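PDB 2PLJ: lysine/ornithine decarboxylase from Vibrio vulnificus, which catalyses the decarboxylation of lysine and ornithine, yielding cadaverine and putrescine, as a type IV decarboxylase with a β/α-barrel and a β-barrel domain. Local coordinates for residues S329-M332 with R337-L340. Numbering follows the deposited sequence. Where two conformers were deposited one is given.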
loop_
_atom_site.group_PDB
_atom_site.type_symbol
_atom_site.label_atom_id
_atom_site.label_comp_id
_atom_site.label_asym_id
_atom_site.label_seq_id
_atom_site.Cartn_x
_atom_site.Cartn_y
_atom_site.Cartn_z
ATOM N N SER A 329 -1.810 5.007 4.559
ATOM C CA SER A 329 -0.702 4.264 3.958
ATOM C C SER A 329 0.577 5.124 3.864
ATOM O O SER A 329 1.675 4.557 3.823
ATOM C CB SER A 329 -1.107 3.741 2.568
ATOM O OG SER A 329 -1.530 4.821 1.714
ATOM N N GLY A 330 0.417 6.463 3.829
ATOM C CA GLY A 330 1.558 7.421 3.890
ATOM C C GLY A 330 2.413 7.288 5.155
ATOM O O GLY A 330 3.594 7.608 5.148
ATOM N N LEU A 331 1.836 6.747 6.236
ATOM C CA LEU A 331 2.633 6.432 7.442
ATOM C C LEU A 331 3.742 5.450 7.111
ATOM O O LEU A 331 4.834 5.537 7.659
ATOM C CB LEU A 331 1.769 5.837 8.551
ATOM C CG LEU A 331 0.647 6.752 9.068
ATOM C CD1 LEU A 331 -0.119 5.962 10.149
ATOM C CD2 LEU A 331 1.147 8.048 9.636
ATOM N N MET A 332 3.457 4.546 6.177
ATOM C CA MET A 332 4.392 3.529 5.725
ATOM C C MET A 332 5.274 3.977 4.554
ATOM O O MET A 332 6.506 3.855 4.615
ATOM C CB MET A 332 3.622 2.252 5.356
ATOM C CG MET A 332 2.874 1.610 6.552
ATOM S SD MET A 332 3.932 1.107 7.932
ATOM C CE MET A 332 4.657 -0.404 7.309
ATOM N N ARG A 337 3.428 11.862 9.208
ATOM C CA ARG A 337 2.750 12.030 10.494
ATOM C C ARG A 337 1.735 13.158 10.297
ATOM O O ARG A 337 2.110 14.282 9.910
ATOM C CB ARG A 337 3.727 12.388 11.621
ATOM C CG ARG A 337 3.042 12.368 12.966
ATOM C CD ARG A 337 3.966 12.792 14.103
ATOM N NE ARG A 337 3.257 12.723 15.378
ATOM C CZ ARG A 337 3.639 11.976 16.420
ATOM N NH1 ARG A 337 4.752 11.236 16.366
ATOM N NH2 ARG A 337 2.917 11.980 17.538
ATOM N N TYR A 338 0.461 12.848 10.538
ATOM C CA TYR A 338 -0.610 13.816 10.291
ATOM C C TYR A 338 -1.199 14.313 11.599
ATOM O O TYR A 338 -1.371 13.509 12.529
ATOM C CB TYR A 338 -1.751 13.220 9.424
ATOM C CG TYR A 338 -1.229 12.464 8.217
ATOM C CD1 TYR A 338 -0.902 13.148 7.038
ATOM C CD2 TYR A 338 -1.040 11.069 8.275
ATOM C CE1 TYR A 338 -0.365 12.473 5.939
ATOM C CE2 TYR A 338 -0.519 10.363 7.173
ATOM C CZ TYR A 338 -0.194 11.086 6.012
ATOM O OH TYR A 338 0.281 10.387 4.941
ATOM N N PRO A 339 -1.592 15.602 11.641
ATOM C CA PRO A 339 -2.359 16.071 12.820
ATOM C C PRO A 339 -3.672 15.290 12.868
ATOM O O PRO A 339 -4.304 15.101 11.845
ATOM C CB PRO A 339 -2.624 17.557 12.533
ATOM C CG PRO A 339 -1.732 17.923 11.343
ATOM C CD PRO A 339 -1.450 16.645 10.601
ATOM N N LEU A 340 -4.044 14.840 14.055
ATOM C CA LEU A 340 -5.282 14.079 14.286
ATOM C C LEU A 340 -6.107 14.770 15.364
ATOM O O LEU A 340 -5.560 15.291 16.344
ATOM C CB LEU A 340 -4.963 12.643 14.717
ATOM C CG LEU A 340 -4.168 11.752 13.741
ATOM C CD1 LEU A 340 -3.718 10.464 14.439
ATOM C CD2 LEU A 340 -4.961 11.466 12.476
HETATM O O HOH W 1 -1.294 8.330 4.593
#
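G330 and Y338 meet where a short helical turn runs into the loop that follows it, a worked example of a glycine giving an aromatic side chain room to lie against a helix. With no side chain on G330, Y338 OH comes within 3.4 Å of G330 CA. The approach is van der Waals contact, and the polar link between the two residues is made by water. One water accepts from G330 N at 2.6 Å and lies 2.6 Å from Y338 OH, so it links the phenol to the backbone of G330.

The apolar part of the contact belongs to L331. Its CG stands beside the backbone N and anti to the carbonyl carbon (chi1 -61°), and CD2 is the branch that reaches the tyrosine, 3.8 Å from Y338 CE2. This methyl approaches the ring obliquely. G330 thus meets the hydroxyl, and L331 CD2 the CD2 and CE2 carbons, of the same phenol. R337 adds a marginal contact through its backbone, while its CB points away from segment 329-332.

M332 N donates to S329 O at 3.0 Å, and G330 is also hydrogen-bonded through its backbone to A336. Nearby, L331 packs on I324, Y338 also rests on M385 and T389, and M332 packs against F333 of the second subunit.

The chain then enters strand 340-342, which pairs antiparallel with strand 379-382. This is helix-to-loop packing within the β-barrel domain of a β/α-barrel basic amino acid decarboxylase, joining helix 330-333 to the loop that leads into strand 340-342, beside the subunit contact and close to the ligand pocket, with G330 about 7 Å from a bound pyridoxal phosphate–putrescine adduct.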